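Side-chain contacts in erythromycin C-12 hydroxylase (Saccharopolyspora erythraea, PDB 2JJN), which hydroxylates the macrolactone ring of erythromycin D at C-12 to give erythromycin C, using heme, molecular oxygen and NADPH: residues P82-I87 against D227-A232; G163-A168 against T245-L250; V170-D175 against A183-D188; A202-R205 against D210-I213. The protein carries 2 engineered substitutions. All blocks are in the same frame, centred on the assembly; numbering follows the deposited sequence.

In the fold
Three P450 helices, two of them long, tie the contacts together. Helix 228-259 gives its N-terminal end to contact 1 and its heme-side middle to contact 2, with centres about 22 Å apart. Helix 165-171 serves contacts 2 and 3, which touch where Met-174 CE meets Ala-168 O. Helix 180-206 starts near contact 3 and ends at contact 4, centres about 30 Å apart. The salt bridge from Asp-228 to Arg-205 joins contacts 1 and 4. Along the chain contacts 1 and 2 alternate, and contacts 3 then 4 fall between the segments of both. Contacts 1 and 2, both touching the heme, join loop 82-87 and helix 165-171 to helix 228-259; contacts 3 and 4 anchor both ends of helix 180-206.

Contact 1 of 4, residues P82-I87 against D227-A232; sequences PTPGMI and DDEEAA. With HEM (protoporphyrin IX containing Fe), chain B.
One face of the Glu-229 carboxylate is turned to the Pro-84 ring, whose CG stands almost straight above the carboxylate carbon CD at 3.8 Å. The acid's OE2 lies 3.7 Å from Pro-84 CD, and the two side chains meet obliquely. Glu-229 reaches the ring because CG is anti to the backbone N (chi1 179°) and the chain beyond is extended. At the CB corner of the ring the stem of Glu-230 takes over, with Pro-84 CB 3.8 Å from Glu-230 CG.

Behind the ring, Pro-84 and Gly-85 fill the two central corners of a type II beta turn from Thr-83 to Met-86. Proline's fixed phi suits the first corner. Glycine suits the second, where phi is positive (90°) and the bare CA comes 3.7 Å from Glu-230 O. The turn belongs to the loop leading to helix 94-105 of the P450 fold, and packs on the start of helix 228-259.

That start is a capping box: Glu-230 N donates to Asp-227 OD1 at 2.7 Å, and Asp-227 N to the anti lone pair of Glu-230 OE2 at 3.0 Å. Glu-230 OE1 forms a salt bridge with Arg-224 and accepts from a water that takes the N-H of Gly-85. Further along the loop, Ile-87 CG1 packs 3.7 Å from propionate oxygen O2D of the heme.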
# COMPACT_ATOMS: atom_id res chain seq x y z
N PRO A 82 7.68 16.89 -12.59
CA PRO A 82 7.62 16.48 -11.17
C PRO A 82 6.57 17.27 -10.39
O PRO A 82 6.35 18.46 -10.68
CB PRO A 82 9.00 16.83 -10.64
CG PRO A 82 9.89 16.89 -11.82
CD PRO A 82 9.03 17.38 -12.95
N THR A 83 5.93 16.63 -9.41
CA THR A 83 4.97 17.29 -8.52
C THR A 83 5.64 17.60 -7.15
O THR A 83 5.95 16.68 -6.38
CB THR A 83 3.77 16.36 -8.25
OG1 THR A 83 3.18 15.98 -9.51
CG2 THR A 83 2.73 17.04 -7.38
N PRO A 84 5.80 18.90 -6.82
CA PRO A 84 6.45 19.24 -5.55
C PRO A 84 5.82 18.54 -4.35
O PRO A 84 4.60 18.54 -4.21
CB PRO A 84 6.17 20.74 -5.42
CG PRO A 84 6.12 21.20 -6.86
CD PRO A 84 5.39 20.10 -7.58
N GLY A 85 6.65 17.96 -3.48
CA GLY A 85 6.09 17.35 -2.28
C GLY A 85 5.72 15.87 -2.41
O GLY A 85 5.45 15.22 -1.41
N MET A 86 5.63 15.38 -3.65
CA MET A 86 5.27 13.95 -3.86
C MET A 86 6.51 13.11 -3.64
O MET A 86 7.24 12.76 -4.58
CB MET A 86 4.78 13.73 -5.29
CG MET A 86 3.39 14.21 -5.51
SD MET A 86 2.24 13.28 -4.48
CE MET A 86 0.70 14.01 -5.07
N ILE A 87 6.75 12.82 -2.38
CA ILE A 87 8.02 12.30 -1.94
C ILE A 87 8.43 10.97 -2.65
O ILE A 87 9.62 10.71 -2.89
CB ILE A 87 7.99 12.09 -0.37
CG1 ILE A 87 9.36 11.77 0.18
CG2 ILE A 87 6.91 11.14 0.02
CD1 ILE A 87 9.28 11.71 1.72
N ASP A 227 6.23 24.60 1.35
CA ASP A 227 5.13 25.52 1.02
C ASP A 227 3.79 24.78 1.02
O ASP A 227 3.74 23.59 1.28
CB ASP A 227 5.40 26.28 -0.28
CG ASP A 227 5.47 25.38 -1.51
OD1 ASP A 227 4.88 24.28 -1.52
OD2 ASP A 227 6.08 25.83 -2.49
N ASP A 228 2.68 25.49 0.80
CA ASP A 228 1.40 24.82 0.96
C ASP A 228 1.22 23.74 -0.13
O ASP A 228 0.63 22.71 0.11
CB ASP A 228 0.24 25.81 0.85
CG ASP A 228 0.07 26.69 2.07
OD1 ASP A 228 -0.72 27.64 1.91
OD2 ASP A 228 0.67 26.41 3.14
N GLU A 229 1.71 24.05 -1.33
CA GLU A 229 1.68 23.06 -2.44
C GLU A 229 2.37 21.76 -2.02
O GLU A 229 1.81 20.67 -2.14
CB GLU A 229 2.39 23.65 -3.65
CG GLU A 229 2.39 22.65 -4.81
CD GLU A 229 2.97 23.21 -6.10
OE1 GLU A 229 3.71 24.23 -6.07
OE2 GLU A 229 2.67 22.57 -7.15
N GLU A 230 3.60 21.87 -1.53
CA GLU A 230 4.35 20.66 -1.10
C GLU A 230 3.65 19.95 0.04
O GLU A 230 3.55 18.72 0.06
CB GLU A 230 5.75 21.06 -0.63
CG GLU A 230 6.64 21.55 -1.77
CD GLU A 230 7.96 22.08 -1.31
OE1 GLU A 230 9.00 21.66 -1.88
OE2 GLU A 230 7.97 22.95 -0.40
N ALA A 231 3.20 20.70 1.05
CA ALA A 231 2.51 20.06 2.18
C ALA A 231 1.23 19.36 1.73
O ALA A 231 0.89 18.31 2.22
CB ALA A 231 2.21 21.11 3.29
N ALA A 232 0.51 20.01 0.81
CA ALA A 232 -0.74 19.44 0.30
C ALA A 232 -0.49 18.19 -0.52
O ALA A 232 -1.23 17.17 -0.39
CB ALA A 232 -1.47 20.49 -0.56
CHA HEM B . 6.24 4.20 0.58
CHB HEM B . 3.82 -0.03 0.87
CHC HEM B . 0.97 1.87 4.30
CHD HEM B . 2.84 6.28 3.44
C1A HEM B . 5.84 2.88 0.44
C2A HEM B . 6.50 1.92 -0.44
C3A HEM B . 5.82 0.76 -0.38
C4A HEM B . 4.72 0.95 0.54
CMA HEM B . 6.12 -0.54 -1.16
CAA HEM B . 7.76 2.18 -1.28
CBA HEM B . 7.43 2.87 -2.59
CGA HEM B . 8.63 2.90 -3.55
O1A HEM B . 9.73 2.40 -3.18
O2A HEM B . 8.45 3.48 -4.66
C1B HEM B . 2.83 0.12 1.85
C2B HEM B . 1.97 -0.93 2.32
C3B HEM B . 1.18 -0.41 3.29
C4B HEM B . 1.56 1.00 3.41
CMB HEM B . 2.08 -2.35 1.73
CAB HEM B . 0.05 -1.04 4.13
CBB HEM B . 0.13 -2.28 4.48
C1C HEM B . 1.23 3.22 4.36
C2C HEM B . 0.56 4.15 5.25
C3C HEM B . 1.07 5.38 5.01
C4C HEM B . 2.10 5.25 3.97
CMC HEM B . -0.54 3.72 6.26
CAC HEM B . 0.70 6.74 5.63
CBC HEM B . 0.41 6.89 6.93
C1D HEM B . 3.88 6.08 2.59
C2D HEM B . 4.68 7.15 2.09
C3D HEM B . 5.73 6.52 1.23
C4D HEM B . 5.47 5.12 1.27
CMD HEM B . 4.50 8.68 2.38
CAD HEM B . 6.85 7.22 0.44
CBD HEM B . 8.15 7.30 1.26
CGD HEM B . 9.25 7.88 0.42
O1D HEM B . 9.12 7.98 -0.81
O2D HEM B . 10.29 8.24 1.02
NA HEM B . 4.76 2.25 1.06
NB HEM B . 2.54 1.32 2.49
NC HEM B . 2.13 3.94 3.60
ND HEM B . 4.38 4.86 2.08
FE HEM B . 3.55 3.04 2.42
O HOH W 1 9.03 19.19 -3.44
O HOH W 2 2.17 3.42 0.73

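Contact 2 of 4, residues G163-A168 against T245-L250; sequences GDWSGA and TTTVLL. With HEM (protoporphyrin IX containing Fe), chain B.
Trp-165 presents the rim of its indole to Thr-247, and the two side chains cross at a slant. The six-membered ring does the touching: Trp-165 CZ2 is 3.6 Å from Thr-247 CB, and the methyl CG2 sits at the edge, in the ring plane. Val-248 CG2 approaches more loosely, 4.3 Å from Trp-165 CH2, at an angle that is neither face nor edge. The indole has chi1 58°, which puts CG between the backbone N and the carbonyl carbon and sends the ring across to helix 228-259. Trp-165 is modelled in two conformers, and this account holds for one of them.

One indole face is shared, toward its rim, by Ser-166 OG and Asp-164 OD2. That aspartate is the N-cap of helix 165-171, its OD2 taking the N-H of Ser-166 at 2.6 Å from well above the carboxylate plane. The ring of His-243, one turn before Thr-247, meets the indole edge-to-face, and Phe-141 also lies against it.

Thr-247 suits its place by having two kinds of branch: CB and CG2 serve the indole, while OG1 is hydrogen-bonded to the carbonyls of Ala-140 and His-243. On the heme side of the same helix, Thr-245 OG1 lies 3.1 Å from heme CAB and is hydrogen-bonded to Ala-241 O. Thr-245 probably corresponds to the threonine of the P450 oxygen-binding motif.

Trp-165 therefore meets Thr-247 and Val-248 by dispersion; no directional bond between these side chains fixes how the indole is turned, which may help it adopt a second conformer.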
# COMPACT_ATOMS: atom_id res chain seq x y z
N GLY A 163 -14.15 11.56 -4.44
CA GLY A 163 -14.30 10.24 -5.03
C GLY A 163 -13.59 9.14 -4.28
O GLY A 163 -13.41 9.21 -3.06
N ASP A 164 -13.20 8.11 -5.03
CA ASP A 164 -12.73 6.88 -4.45
C ASP A 164 -11.56 6.31 -5.24
O ASP A 164 -11.62 6.17 -6.48
CB ASP A 164 -13.88 5.86 -4.38
CG ASP A 164 -13.45 4.51 -3.79
OD1 ASP A 164 -14.28 3.58 -3.81
OD2 ASP A 164 -12.30 4.38 -3.32
N TRP A 165 -10.50 5.98 -4.51
CA TRP A 165 -9.34 5.30 -5.08
C TRP A 165 -9.74 3.96 -5.68
O TRP A 165 -9.13 3.53 -6.64
CB TRP A 165 -8.20 5.16 -4.06
CG TRP A 165 -8.57 4.41 -2.80
CD1 TRP A 165 -8.90 4.96 -1.59
CD2 TRP A 165 -8.63 2.99 -2.63
NE1 TRP A 165 -9.15 3.96 -0.67
CE2 TRP A 165 -9.00 2.75 -1.28
CE3 TRP A 165 -8.39 1.89 -3.47
CZ2 TRP A 165 -9.16 1.46 -0.76
CZ3 TRP A 165 -8.56 0.60 -2.96
CH2 TRP A 165 -8.93 0.40 -1.61
N SER A 166 -10.73 3.28 -5.10
CA SER A 166 -11.14 1.96 -5.58
C SER A 166 -11.70 2.06 -6.99
O SER A 166 -11.47 1.18 -7.83
CB SER A 166 -12.15 1.29 -4.63
OG SER A 166 -11.57 1.10 -3.35
N GLY A 167 -12.42 3.15 -7.26
CA GLY A 167 -12.96 3.37 -8.59
C GLY A 167 -11.88 3.66 -9.61
O GLY A 167 -11.90 3.12 -10.72
N ALA A 168 -10.95 4.55 -9.24
CA ALA A 168 -9.86 4.95 -10.14
C ALA A 168 -9.03 3.72 -10.54
O ALA A 168 -8.64 3.55 -11.70
CB ALA A 168 -8.96 5.97 -9.44
N THR A 245 -3.72 0.88 0.86
CA THR A 245 -2.92 -0.29 1.23
C THR A 245 -3.51 -0.92 2.46
O THR A 245 -3.59 -2.14 2.57
CB THR A 245 -1.49 0.13 1.60
OG1 THR A 245 -1.56 1.16 2.60
CG2 THR A 245 -0.73 0.59 0.40
N THR A 246 -3.91 -0.12 3.41
CA THR A 246 -4.40 -0.69 4.64
C THR A 246 -5.73 -1.37 4.39
O THR A 246 -5.96 -2.51 4.86
CB THR A 246 -4.34 0.36 5.81
OG1 THR A 246 -3.17 1.22 5.65
CG2 THR A 246 -4.32 -0.25 7.14
N THR A 247 -6.57 -0.79 3.52
CA THR A 247 -7.83 -1.43 3.10
C THR A 247 -7.59 -2.80 2.38
O THR A 247 -8.19 -3.80 2.76
CB THR A 247 -8.59 -0.51 2.17
OG1 THR A 247 -8.91 0.69 2.90
CG2 THR A 247 -9.91 -1.16 1.60
N VAL A 248 -6.70 -2.82 1.41
CA VAL A 248 -6.33 -4.07 0.73
C VAL A 248 -5.70 -5.09 1.69
O VAL A 248 -6.00 -6.29 1.61
CB VAL A 248 -5.35 -3.70 -0.43
CG1 VAL A 248 -4.73 -4.95 -1.00
CG2 VAL A 248 -6.16 -2.86 -1.51
N LEU A 249 -4.81 -4.64 2.58
CA LEU A 249 -4.16 -5.60 3.48
C LEU A 249 -5.16 -6.27 4.39
O LEU A 249 -5.11 -7.50 4.57
CB LEU A 249 -3.09 -4.92 4.32
CG LEU A 249 -2.35 -5.88 5.26
CD1 LEU A 249 -1.70 -7.00 4.50
CD2 LEU A 249 -1.27 -5.13 6.07
N LEU A 250 -6.10 -5.49 4.96
CA LEU A 250 -7.03 -6.13 5.91
C LEU A 250 -7.88 -7.18 5.22
O LEU A 250 -8.08 -8.29 5.76
CB LEU A 250 -7.91 -5.09 6.59
CG LEU A 250 -8.86 -5.67 7.65
CD1 LEU A 250 -8.03 -6.39 8.72
CD2 LEU A 250 -9.70 -4.56 8.31
CHA HEM B . 6.24 4.20 0.58
CHB HEM B . 3.82 -0.03 0.87
CHC HEM B . 0.97 1.87 4.30
CHD HEM B . 2.84 6.28 3.44
C1A HEM B . 5.84 2.88 0.44
C2A HEM B . 6.50 1.92 -0.44
C3A HEM B . 5.82 0.76 -0.38
C4A HEM B . 4.72 0.95 0.54
CMA HEM B . 6.12 -0.54 -1.16
CAA HEM B . 7.76 2.18 -1.28
CBA HEM B . 7.43 2.87 -2.59
CGA HEM B . 8.63 2.90 -3.55
O1A HEM B . 9.73 2.40 -3.18
O2A HEM B . 8.45 3.48 -4.66
C1B HEM B . 2.83 0.12 1.85
C2B HEM B . 1.97 -0.93 2.32
C3B HEM B . 1.18 -0.41 3.29
C4B HEM B . 1.56 1.00 3.41
CMB HEM B . 2.08 -2.35 1.73
CAB HEM B . 0.05 -1.04 4.13
CBB HEM B . 0.13 -2.28 4.48
C1C HEM B . 1.23 3.22 4.36
C2C HEM B . 0.56 4.15 5.25
C3C HEM B . 1.07 5.38 5.01
C4C HEM B . 2.10 5.25 3.97
CMC HEM B . -0.54 3.72 6.26
CAC HEM B . 0.70 6.74 5.63
CBC HEM B . 0.41 6.89 6.93
C1D HEM B . 3.88 6.08 2.59
C2D HEM B . 4.68 7.15 2.09
C3D HEM B . 5.73 6.52 1.23
C4D HEM B . 5.47 5.12 1.27
CMD HEM B . 4.50 8.68 2.38
CAD HEM B . 6.85 7.22 0.44
CBD HEM B . 8.15 7.30 1.26
CGD HEM B . 9.25 7.88 0.42
O1D HEM B . 9.12 7.98 -0.81
O2D HEM B . 10.29 8.24 1.02
NA HEM B . 4.76 2.25 1.06
NB HEM B . 2.54 1.32 2.49
NC HEM B . 2.13 3.94 3.60
ND HEM B . 4.38 4.86 2.08
FE HEM B . 3.55 3.04 2.42
O HOH W 2 2.17 3.42 0.73

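Contact 3 of 4, residues V170-D175 against A183-D188; sequences VDIQMD and AERIAD
Apolar packing comes first: Ile-172 lays both its branches on Arg-185. Its CG2 methyl rests 3.8 Å from Arg-185 CB, while CD1 reaches past to the backbone, 3.7 Å from Arg-185 O. A beta-branched residue suits the spot, since it can cover the stem of the arginine and the helix surface at once.

The charged end joins in through its face. Arg-185 is bent at chi2 (-67°) and again at chi3 (-61°), which folds the guanidinium back so that Ile-172 CG1 lies over one face, 3.9 Å from NH2. An arginine can thus bury carbon and keep its charge near the surface. Asp-171 OD2 is 6.8 Å from Arg-185 NH2, so any attraction between them is long-range.

Backbone polar groups of the turn are met from elsewhere: the side-chain amide of Gln-391 accepts from Met-174 N and donates to Ile-172 O.

The side chain of Ile-186 is about 7 Å from that of Glu-89, a substrate-binding residue, which places the contact near the substrate pocket. In the fold, this is the point where the chain leaves helix 165-171 and loops round to helix 180-206, the F and G helices of a P450. Ile-172 also packs on Leu-182 and Val-189, bedding the connection along the second helix.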
# COMPACT_ATOMS: atom_id res chain seq x y z
N VAL A 170 -9.99 0.79 -10.80
CA VAL A 170 -10.75 -0.05 -11.71
C VAL A 170 -10.97 0.63 -13.06
O VAL A 170 -10.89 -0.02 -14.12
CB VAL A 170 -12.10 -0.50 -11.08
CG1 VAL A 170 -12.96 -1.22 -12.12
CG2 VAL A 170 -11.84 -1.43 -9.88
N ASP A 171 -11.25 1.93 -13.02
CA ASP A 171 -11.71 2.66 -14.22
C ASP A 171 -10.61 3.25 -15.10
O ASP A 171 -10.78 3.37 -16.33
CB ASP A 171 -12.70 3.74 -13.82
CG ASP A 171 -14.04 3.16 -13.47
OD1 ASP A 171 -14.61 3.54 -12.42
OD2 ASP A 171 -14.52 2.29 -14.23
N ILE A 172 -9.49 3.63 -14.49
CA ILE A 172 -8.38 4.16 -15.26
C ILE A 172 -7.48 3.01 -15.68
O ILE A 172 -6.83 2.40 -14.85
CB ILE A 172 -7.54 5.22 -14.48
CG1 ILE A 172 -8.45 6.36 -13.97
CG2 ILE A 172 -6.41 5.76 -15.36
CD1 ILE A 172 -7.77 7.38 -13.09
N GLN A 173 -7.44 2.75 -16.97
CA GLN A 173 -6.65 1.68 -17.56
C GLN A 173 -5.16 1.96 -17.43
O GLN A 173 -4.67 3.00 -17.87
CB GLN A 173 -7.05 1.56 -19.04
CG GLN A 173 -6.63 0.21 -19.71
CD GLN A 173 -7.28 -1.07 -19.13
OE1 GLN A 173 -8.07 -1.04 -18.18
NE2 GLN A 173 -6.91 -2.21 -19.71
N MET A 174 -4.40 1.05 -16.82
CA MET A 174 -3.01 1.36 -16.56
C MET A 174 -1.97 0.40 -17.18
O MET A 174 -0.87 0.24 -16.62
CB MET A 174 -2.77 1.60 -15.06
CG MET A 174 -3.84 2.48 -14.41
SD MET A 174 -3.55 2.80 -12.67
CE MET A 174 -5.05 3.64 -12.17
N ASP A 175 -2.32 -0.16 -18.34
CA ASP A 175 -1.47 -1.14 -19.09
C ASP A 175 -0.04 -0.67 -19.37
O ASP A 175 0.95 -1.44 -19.21
CB ASP A 175 -2.09 -1.43 -20.46
CG ASP A 175 -3.61 -1.51 -20.43
OD1 ASP A 175 -4.17 -2.02 -19.44
OD2 ASP A 175 -4.25 -1.07 -21.42
N ALA A 183 -1.20 9.67 -17.21
CA ALA A 183 -0.73 10.63 -16.21
C ALA A 183 -1.81 11.70 -16.04
O ALA A 183 -2.06 12.20 -14.93
CB ALA A 183 0.57 11.24 -16.66
N GLU A 184 -2.43 12.03 -17.17
CA GLU A 184 -3.49 13.05 -17.13
C GLU A 184 -4.69 12.55 -16.35
O GLU A 184 -5.28 13.33 -15.56
CB GLU A 184 -3.90 13.47 -18.53
CG GLU A 184 -4.97 14.60 -18.51
CD GLU A 184 -5.20 15.24 -19.86
OE1 GLU A 184 -5.23 14.49 -20.86
OE2 GLU A 184 -5.44 16.47 -19.85
N ARG A 185 -5.11 11.33 -16.63
CA ARG A 185 -6.25 10.77 -15.90
C ARG A 185 -6.00 10.72 -14.39
O ARG A 185 -6.94 10.93 -13.60
CB ARG A 185 -6.60 9.36 -16.44
CG ARG A 185 -7.25 9.42 -17.83
CD ARG A 185 -8.64 10.09 -17.79
NE ARG A 185 -9.62 9.37 -16.96
CZ ARG A 185 -10.29 8.29 -17.34
NH1 ARG A 185 -10.09 7.75 -18.53
NH2 ARG A 185 -11.14 7.70 -16.49
N ILE A 186 -4.76 10.43 -13.99
CA ILE A 186 -4.43 10.42 -12.57
C ILE A 186 -4.49 11.82 -11.96
O ILE A 186 -5.12 12.04 -10.91
CB ILE A 186 -3.06 9.75 -12.35
CG1 ILE A 186 -3.24 8.27 -12.69
CG2 ILE A 186 -2.59 9.96 -10.89
CD1 ILE A 186 -1.93 7.46 -12.80
N ALA A 187 -3.89 12.80 -12.64
CA ALA A 187 -3.96 14.17 -12.18
C ALA A 187 -5.42 14.65 -12.13
O ALA A 187 -5.80 15.36 -11.22
CB ALA A 187 -3.20 15.06 -13.12
N ASP A 188 -6.22 14.23 -13.11
CA ASP A 188 -7.64 14.62 -13.14
C ASP A 188 -8.37 14.23 -11.87
O ASP A 188 -9.12 15.05 -11.32
CB ASP A 188 -8.30 13.95 -14.35
CG ASP A 188 -9.81 14.23 -14.44
OD1 ASP A 188 -10.54 13.21 -14.48
OD2 ASP A 188 -10.16 15.42 -14.43

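Contact 4 of 4, residues A202-R205 against D210-I213; sequences AERR and DDLI
The guanidinium of Arg-204 has Asp-211 OD2 over one face, displaced toward the rim. The closest pair is Arg-204 NE and Asp-211 OD2 at 3.4 Å, a salt bridge that is an electrostatic pairing, since OD2 stands above the plane in which the N-H groups lie. The two flat groups are inclined by 42°. At the guanidinium edge, in its plane, sits a water that accepts from Arg-204 NE at 2.8 Å; the same water lies 3.1 Å from Asp-211 OD1. Arg-204 NH2 is hydrogen-bonded to Gly-153 O, which helps to fix how the group is turned.

The aliphatic stem has its own partner. Arg-204 CG packs 3.7 Å from Ile-213 CG2, the two side chains crossing at about a right angle. A bend at chi2 (-56°) lets the arginine pass over the isoleucine methyl before reaching the acid. Ile-213 suits this buried place, since it also faces Leu-152 and Ser-235.

Asp-211, modelled in two conformers, has a second task as N-cap of helix 212-218: its side chain caps a backbone N just beyond Ile-213, and OD2 is also hydrogen-bonded to Ser-214 OG. Aspartate is a common choice for such a cap, and its charge probably suits both the helix N terminus and the arginine. The arrangement is that of a short connection between two successive helices, here G and H of the P450 fold.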
# COMPACT_ATOMS: atom_id res chain seq x y z
N ALA A 202 -3.18 26.05 4.13
CA ALA A 202 -3.20 27.50 4.33
C ALA A 202 -3.89 27.86 5.65
O ALA A 202 -3.50 28.82 6.34
CB ALA A 202 -3.86 28.20 3.14
N GLU A 203 -4.96 27.13 5.98
CA GLU A 203 -5.71 27.40 7.20
C GLU A 203 -4.86 27.12 8.44
O GLU A 203 -4.88 27.93 9.43
CB GLU A 203 -7.01 26.57 7.16
CG GLU A 203 -8.05 27.21 6.26
CD GLU A 203 -9.31 26.36 6.19
OE1 GLU A 203 -9.31 25.26 6.74
OE2 GLU A 203 -10.29 26.83 5.59
N ARG A 204 -4.12 26.03 8.40
CA ARG A 204 -3.26 25.71 9.57
C ARG A 204 -2.08 26.64 9.63
O ARG A 204 -1.58 26.97 10.74
CB ARG A 204 -2.82 24.25 9.56
CG ARG A 204 -4.00 23.29 9.68
CD ARG A 204 -4.83 23.55 10.92
NE ARG A 204 -5.85 22.49 11.02
CZ ARG A 204 -6.78 22.38 11.97
NH1 ARG A 204 -6.84 23.26 12.95
NH2 ARG A 204 -7.64 21.36 11.93
N ARG A 205 -1.59 27.11 8.48
CA ARG A 205 -0.51 28.13 8.51
C ARG A 205 -1.05 29.40 9.20
O ARG A 205 -0.32 30.12 9.93
CB ARG A 205 -0.05 28.41 7.07
CG ARG A 205 1.31 29.18 7.00
CD ARG A 205 1.75 29.45 5.52
NE ARG A 205 1.98 28.19 4.82
CZ ARG A 205 3.13 27.52 4.89
NH1 ARG A 205 4.21 28.07 5.51
NH2 ARG A 205 3.21 26.34 4.25
N ASP A 210 -1.77 21.13 16.67
CA ASP A 210 -0.80 20.03 16.70
C ASP A 210 -1.29 18.83 15.91
O ASP A 210 -0.73 17.74 16.07
CB ASP A 210 -0.46 19.58 18.13
CG ASP A 210 0.88 18.83 18.22
OD1 ASP A 210 1.89 19.23 17.59
OD2 ASP A 210 0.95 17.81 18.93
N ASP A 211 -2.29 19.04 15.05
CA ASP A 211 -2.59 18.01 14.01
C ASP A 211 -1.41 17.91 13.02
O ASP A 211 -0.49 18.74 13.04
CB ASP A 211 -3.85 18.35 13.28
CG ASP A 211 -3.71 19.76 12.56
OD1 ASP A 211 -3.33 19.80 11.35
OD2 ASP A 211 -3.83 20.85 13.23
N LEU A 212 -1.42 16.89 12.15
CA LEU A 212 -0.27 16.62 11.33
C LEU A 212 -0.09 17.70 10.26
O LEU A 212 1.06 18.02 9.94
CB LEU A 212 -0.34 15.20 10.73
CG LEU A 212 0.91 14.86 9.96
CD1 LEU A 212 2.13 14.72 10.82
CD2 LEU A 212 0.68 13.53 9.20
N ILE A 213 -1.19 18.24 9.71
CA ILE A 213 -1.03 19.38 8.74
C ILE A 213 -0.31 20.54 9.42
O ILE A 213 0.63 21.10 8.83
CB ILE A 213 -2.35 19.79 8.08
CG1 ILE A 213 -2.78 18.67 7.12
CG2 ILE A 213 -2.18 21.12 7.30
CD1 ILE A 213 -4.12 18.97 6.47
O HOH W 3 -5.73 20.21 9.47